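Side-chain contacts in uncharacterized conserved protein of COG5135 (Nostoc punctiforme, PDB 2I51), which binds flavin mononucleotide and probably works as a flavoenzyme akin to pyridoxamine 5'-phosphate oxidase, though its substrate is not established: residues I11-A14 with L15-R19; E116-D119 with A120-L123; P145-P148 with I149-V152. All coordinates share one frame; numbering follows the deposited sequence.

Contact 1 of 3, residues I11-A14 with L15-R19; sequences IAHA and LHRNR
The guanidinium of R17 lies flat over one face of the H13 imidazole, one helical turn earlier. The stack is defined by group centres 3.5 Å apart and planes only 9° from parallel, with NE over the middle of the ring. A CH-pi contact extends it, since R17 CD sits 3.8 Å from the H13 ring centroid. H13 has its CG anti to the backbone N (chi1 -169°), and R17 folds back at chi3 (-63°); together these turns bring the flat groups into overlap. The same fold carries R17 NE to H13 O at 3.2 Å, above the carbonyl plane, while R17 N reaches that oxygen from the opposite face at 3.1 Å. One oxygen is thus gripped by two donors of a single residue, which helps fix the guanidinium over the ring; its NH2 also forms a salt bridge with E86.

N18 is the first residue to leave helical geometry. Its ND2 donates to A14 O at 2.8 Å, with that oxygen close to the plane of the N18 amide, whereas the backbone bond from N18 N to A14 O is weak. OD1 accepts from N83 N and ND2 also bonds T84 OG1. I11 CG2 meets L15 CD1 at 3.6 Å, and with A14 they make an apolar face. Helix 8-17 lays this face on W79 and F81 of strand 74-81 and F88 and M90 of strand 86-97.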
loop_
_atom_site.group_PDB
_atom_site.type_symbol
_atom_site.label_atom_id
_atom_site.label_comp_id
_atom_site.label_asym_id
_atom_site.label_seq_id
_atom_site.Cartn_x
_atom_site.Cartn_y
_atom_site.Cartn_z
ATOM N N ILE A 11 9.157 -14.402 7.082
ATOM C CA ILE A 11 9.708 -13.121 6.670
ATOM C C ILE A 11 11.191 -13.245 6.304
ATOM O O ILE A 11 11.652 -12.694 5.317
ATOM C CB ILE A 11 9.541 -12.017 7.782
ATOM C CG1 ILE A 11 8.067 -11.555 7.743
ATOM C CG2 ILE A 11 10.508 -10.806 7.565
ATOM C CD1 ILE A 11 7.723 -10.667 6.579
ATOM N N ALA A 12 11.952 -13.980 7.142
ATOM C CA ALA A 12 13.366 -14.137 6.862
ATOM C C ALA A 12 13.585 -14.826 5.531
ATOM O O ALA A 12 14.479 -14.478 4.771
ATOM C CB ALA A 12 14.037 -14.932 7.989
ATOM N N HIS A 13 12.774 -15.834 5.255
ATOM C CA HIS A 13 12.899 -16.603 3.979
ATOM C C HIS A 13 12.494 -15.732 2.807
ATOM O O HIS A 13 13.084 -15.863 1.724
ATOM C CB HIS A 13 12.063 -17.877 4.082
ATOM C CG HIS A 13 12.303 -18.850 2.972
ATOM N ND1 HIS A 13 11.325 -19.663 2.419
ATOM C CD2 HIS A 13 13.476 -19.277 2.460
ATOM C CE1 HIS A 13 11.902 -20.488 1.545
ATOM N NE2 HIS A 13 13.201 -20.257 1.553
ATOM N N ALA A 14 11.501 -14.872 2.955
ATOM C CA ALA A 14 11.120 -13.959 1.879
ATOM C C ALA A 14 12.218 -12.936 1.626
ATOM O O ALA A 14 12.638 -12.719 0.476
ATOM C CB ALA A 14 9.782 -13.272 2.220
ATOM N N LEU A 15 12.745 -12.352 2.702
ATOM C CA LEU A 15 13.809 -11.354 2.534
ATOM C C LEU A 15 15.018 -11.984 1.847
ATOM O O LEU A 15 15.589 -11.421 0.906
ATOM C CB LEU A 15 14.233 -10.792 3.899
ATOM C CG LEU A 15 13.242 -9.807 4.501
ATOM C CD1 LEU A 15 13.511 -9.652 5.995
ATOM C CD2 LEU A 15 13.301 -8.454 3.761
ATOM N N HIS A 16 15.429 -13.167 2.274
ATOM C CA HIS A 16 16.574 -13.801 1.688
ATOM C C HIS A 16 16.392 -14.097 0.199
ATOM O O HIS A 16 17.291 -13.864 -0.618
ATOM C CB HIS A 16 16.954 -15.041 2.491
ATOM C CG HIS A 16 18.162 -15.727 1.986
ATOM N ND1 HIS A 16 19.402 -15.120 1.996
ATOM C CD2 HIS A 16 18.326 -16.955 1.447
ATOM C CE1 HIS A 16 20.283 -15.967 1.462
ATOM N NE2 HIS A 16 19.654 -17.083 1.114
ATOM N N ARG A 17 15.238 -14.639 -0.167
ATOM C CA ARG A 17 15.000 -15.050 -1.541
ATOM C C ARG A 17 14.711 -13.878 -2.445
ATOM O O ARG A 17 14.700 -14.045 -3.666
ATOM C CB ARG A 17 13.870 -16.057 -1.611
ATOM C CG ARG A 17 14.207 -17.399 -1.066
ATOM C CD ARG A 17 13.085 -18.363 -1.262
ATOM N NE ARG A 17 11.939 -17.885 -0.513
ATOM C CZ ARG A 17 10.717 -18.383 -0.555
ATOM N NH1 ARG A 17 10.440 -19.446 -1.273
ATOM N NH2 ARG A 17 9.774 -17.806 0.189
ATOM N N ASN A 18 14.547 -12.698 -1.884
ATOM C CA ASN A 18 14.349 -11.462 -2.650
ATOM C C ASN A 18 15.514 -10.481 -2.552
ATOM O O ASN A 18 15.390 -9.331 -2.974
ATOM C CB ASN A 18 13.024 -10.777 -2.272
ATOM C CG ASN A 18 11.830 -11.531 -2.757
ATOM O OD1 ASN A 18 11.248 -11.163 -3.783
ATOM N ND2 ASN A 18 11.437 -12.581 -2.068
ATOM N N ARG A 19 16.652 -10.920 -2.020
ATOM C CA ARG A 19 17.770 -10.041 -1.716
ATOM C C ARG A 19 18.384 -9.405 -2.981
ATOM O O ARG A 19 19.068 -8.380 -2.813
ATOM C CB ARG A 19 18.818 -10.792 -0.911
ATOM C CG ARG A 19 19.551 -11.834 -1.627
ATOM C CD ARG A 19 20.442 -12.636 -0.648
ATOM N NE ARG A 19 21.239 -13.628 -1.325
ATOM C CZ ARG A 19 20.812 -14.771 -1.827
ATOM N NH1 ARG A 19 19.554 -15.181 -1.732
ATOM N NH2 ARG A 19 21.690 -15.576 -2.425
#

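Contact 2 of 3, residues E116-D119 with A120-L123; sequences ELSD and AARL. With EDO (1,2-ethanediol), chain E.
With its OG held between the backbone N and the carbonyl carbon (chi1 63°), S118 places its hydroxyl oxygen within bonding distance of A121 N, while R122 bends at chi3 (-75°) and swings its guanidinium back over the start of the helix. The motif is a serine N-cap: A121 N donates to S118 OG at 3.1 Å, just ahead of helix 119-123. S118 O meanwhile accepts from R122 N at 3.0 Å, so both oxygens of the capping residue serve the first turn.

D119 and R122, three residues apart, form a salt bridge, OD1 to NH2 at 2.9 Å. NH2 approaches from above the D119 carboxylate plane, whereas OD1 lies near the R122 guanidinium plane, and the two planes stand 80° apart. R122 NH1 reaches back to residues before the helix, making a weak bond to L117 O and a hydrogen bond to W114 O. Shortening R122 to an alanine is likely to leave the D119 carboxylate without its charged mate and to undo the tie to W114 O in helix 107-116. L117 CB packs on A121 CB at 4.0 Å. One water closes a second, indirect link, accepting from R122 NE at 2.9 Å and donating to D119 OD1 at 3.2 Å.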
loop_
_atom_site.group_PDB
_atom_site.type_symbol
_atom_site.label_atom_id
_atom_site.label_comp_id
_atom_site.label_asym_id
_atom_site.label_seq_id
_atom_site.Cartn_x
_atom_site.Cartn_y
_atom_site.Cartn_z
ATOM N N GLU A 116 22.752 4.564 12.357
ATOM C CA GLU A 116 22.883 3.494 11.390
ATOM C C GLU A 116 22.575 3.921 9.975
ATOM O O GLU A 116 22.897 3.202 8.992
ATOM C CB GLU A 116 21.944 2.334 11.825
ATOM C CG GLU A 116 22.450 1.642 13.053
ATOM C CD GLU A 116 21.455 0.785 13.851
ATOM O OE1 GLU A 116 20.315 0.599 13.389
ATOM O OE2 GLU A 116 21.851 0.284 14.951
ATOM N N LEU A 117 21.900 5.040 9.813
ATOM C CA LEU A 117 21.591 5.544 8.502
ATOM C C LEU A 117 22.815 5.927 7.681
ATOM O O LEU A 117 23.884 6.216 8.210
ATOM C CB LEU A 117 20.692 6.763 8.597
ATOM C CG LEU A 117 19.328 6.553 9.265
ATOM C CD1 LEU A 117 18.607 7.893 9.275
ATOM C CD2 LEU A 117 18.480 5.506 8.550
ATOM N N SER A 118 22.649 5.987 6.348
ATOM C CA SER A 118 23.648 6.665 5.568
ATOM C C SER A 118 23.617 8.201 5.707
ATOM O O SER A 118 22.625 8.788 6.132
ATOM C CB SER A 118 23.460 6.345 4.065
ATOM O OG SER A 118 22.204 6.844 3.659
ATOM N N ASP A 119 24.693 8.863 5.283
ATOM C CA ASP A 119 24.668 10.319 5.195
ATOM C C ASP A 119 23.524 10.800 4.345
ATOM O O ASP A 119 22.878 11.766 4.673
ATOM C CB ASP A 119 25.994 10.889 4.665
ATOM C CG ASP A 119 27.120 10.836 5.668
ATOM O OD1 ASP A 119 26.868 10.909 6.907
ATOM O OD2 ASP A 119 28.295 10.817 5.219
ATOM N N ALA A 120 23.300 10.136 3.208
ATOM C CA ALA A 120 22.214 10.567 2.319
ATOM C C ALA A 120 20.852 10.568 3.003
ATOM O O ALA A 120 20.025 11.496 2.823
ATOM C CB ALA A 120 22.184 9.654 1.040
ATOM N N ALA A 121 20.610 9.524 3.788
ATOM C CA ALA A 121 19.364 9.353 4.447
ATOM C C ALA A 121 19.230 10.426 5.541
ATOM O O ALA A 121 18.173 11.031 5.676
ATOM C CB ALA A 121 19.197 7.935 5.024
ATOM N N ARG A 122 20.301 10.680 6.312
ATOM C CA ARG A 122 20.199 11.768 7.312
ATOM C C ARG A 122 19.983 13.147 6.697
ATOM O O ARG A 122 19.254 13.968 7.228
ATOM C CB ARG A 122 21.427 11.805 8.210
ATOM C CG ARG A 122 21.521 10.666 9.229
ATOM C CD ARG A 122 22.677 10.849 10.200
ATOM N NE ARG A 122 23.978 10.552 9.585
ATOM C CZ ARG A 122 24.492 9.335 9.500
ATOM N NH1 ARG A 122 23.927 8.296 10.106
ATOM N NH2 ARG A 122 25.584 9.160 8.785
ATOM N N LEU A 123 20.638 13.385 5.534
ATOM C CA LEU A 123 20.592 14.693 4.857
ATOM C C LEU A 123 19.142 15.079 4.513
ATOM O O LEU A 123 18.773 16.246 4.581
ATOM C CB LEU A 123 21.452 14.684 3.568
ATOM C CG LEU A 123 22.975 14.906 3.647
ATOM C CD1 LEU A 123 23.676 14.456 2.372
ATOM C CD2 LEU A 123 23.317 16.369 3.903
HETATM C C1 EDO E . 24.005 2.269 15.863
HETATM O O1 EDO E . 24.307 0.873 15.736
HETATM C C2 EDO E . 24.869 2.880 16.947
HETATM O O2 EDO E . 25.963 3.522 16.296
HETATM O O HOH W 1 27.170 6.723 8.610
HETATM O O HOH W 2 25.111 13.009 8.644
#

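Contact 3 of 3, residues P145-P148 with I149-V152; sequences PPDP and IEPV
Two backbone N-H groups converge on one carboxylate oxygen, D147 OD1: I149 N at 2.8 Å and E150 N at 3.1 Å. They use it differently, because the I149 donor arrives nearly along the C-O axis whereas that of E150 comes from far above the carboxylate plane, 73° out of it. With chi1 at -172°, the D147 carboxylate swings away from its own N and reaches the amides that follow.

The bond from OD1 to the amide two residues on defines an Asx turn, here with P148 at its middle position, in the loop between helix 119-123 and strand 155-169.

The like charges of D147 OD2 and E150 OE1, 4.4 Å apart, would probably oppose each other somewhat; the two N-H groups at OD1 probably offset part of that cost on the aspartate. The aliphatic part of E150 lies closer, with CG 3.5 Å from D147 OD2.

The closest apolar contact joins residues flanking the turn: P146 CB meets V152 CG1 at 3.8 Å, and both side chains also rest on W114 of helix 107-116. The indole NE1 of W114 bonds D147 O, while P146 and P148 touch R122 of helix 119-123.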
loop_
_atom_site.group_PDB
_atom_site.type_symbol
_atom_site.label_atom_id
_atom_site.label_comp_id
_atom_site.label_asym_id
_atom_site.label_seq_id
_atom_site.Cartn_x
_atom_site.Cartn_y
_atom_site.Cartn_z
ATOM N N PRO A 145 25.704 17.997 5.931
ATOM C CA PRO A 145 25.171 16.849 6.661
ATOM C C PRO A 145 24.906 17.211 8.088
ATOM O O PRO A 145 25.674 17.936 8.687
ATOM C CB PRO A 145 26.374 15.877 6.687
ATOM C CG PRO A 145 27.571 16.743 6.482
ATOM C CD PRO A 145 27.081 17.735 5.470
ATOM N N PRO A 146 23.822 16.679 8.662
ATOM C CA PRO A 146 23.637 16.894 10.077
ATOM C C PRO A 146 24.626 16.091 10.935
ATOM O O PRO A 146 25.339 15.197 10.444
ATOM C CB PRO A 146 22.202 16.447 10.306
ATOM C CG PRO A 146 22.008 15.427 9.352
ATOM C CD PRO A 146 22.740 15.884 8.100
ATOM N N ASP A 147 24.616 16.365 12.224
ATOM C CA ASP A 147 25.407 15.588 13.198
ATOM C C ASP A 147 25.053 14.106 13.032
ATOM O O ASP A 147 23.900 13.748 13.131
ATOM C CB ASP A 147 24.993 16.051 14.601
ATOM C CG ASP A 147 25.816 15.500 15.687
ATOM O OD1 ASP A 147 26.172 14.315 15.596
ATOM O OD2 ASP A 147 26.079 16.178 16.667
ATOM N N PRO A 148 26.044 13.255 12.743
ATOM C CA PRO A 148 25.729 11.852 12.486
ATOM C C PRO A 148 25.560 11.023 13.751
ATOM O O PRO A 148 25.179 9.849 13.680
ATOM C CB PRO A 148 26.954 11.382 11.696
ATOM C CG PRO A 148 28.082 12.219 12.239
ATOM C CD PRO A 148 27.453 13.582 12.419
ATOM N N ILE A 149 25.759 11.655 14.897
ATOM C CA ILE A 149 25.645 11.009 16.206
ATOM C C ILE A 149 24.287 11.324 16.866
ATOM O O ILE A 149 23.677 10.495 17.554
ATOM C CB ILE A 149 26.799 11.458 17.143
ATOM C CG1 ILE A 149 28.139 11.138 16.502
ATOM C CG2 ILE A 149 26.688 10.876 18.552
ATOM C CD1 ILE A 149 28.324 9.716 16.161
ATOM N N GLU A 150 23.818 12.571 16.703
ATOM C CA GLU A 150 22.704 13.120 17.469
ATOM C C GLU A 150 21.549 13.456 16.554
ATOM O O GLU A 150 21.694 14.310 15.689
ATOM C CB GLU A 150 23.187 14.392 18.179
ATOM C CG GLU A 150 24.425 14.141 19.037
ATOM C CD GLU A 150 24.683 15.088 20.166
ATOM O OE1 GLU A 150 23.879 16.006 20.445
ATOM O OE2 GLU A 150 25.713 14.923 20.867
ATOM N N PRO A 151 20.396 12.812 16.688
ATOM C CA PRO A 151 19.295 13.017 15.758
ATOM C C PRO A 151 18.731 14.411 15.768
ATOM O O PRO A 151 18.659 15.044 16.808
ATOM C CB PRO A 151 18.243 11.984 16.189
ATOM C CG PRO A 151 18.605 11.593 17.559
ATOM C CD PRO A 151 20.093 11.768 17.701
ATOM N N VAL A 152 18.270 14.864 14.591
ATOM C CA VAL A 152 17.631 16.171 14.480
ATOM C C VAL A 152 16.188 16.079 14.982
ATOM O O VAL A 152 15.612 14.999 15.016
ATOM C CB VAL A 152 17.713 16.680 13.019
ATOM C CG1 VAL A 152 19.174 16.882 12.585
ATOM C CG2 VAL A 152 16.973 15.740 12.090
#

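In the fold
None of the three is fully buried: contacts 1 and 2 are partly so, and contact 3 lies at the surface, its centre about 21 Å from the centre of the chain, against 17 Å for the centres of the others. Contact 1 stands apart on a helix laid against the sheet, its centre about 24 Å from that of contact 2 and 31 Å from that of contact 3. Contacts 2 and 3 touch, R122 NE lying 3.6 Å from P148 CA, and each meets W114 of helix 107-116, contact 2 at its backbone O and contact 3 at its indole. Contact 1 adds a planar stack to an established helix, contact 2 combines capping with a salt bridge, and contact 3 shapes irregular chain around one carboxylate oxygen.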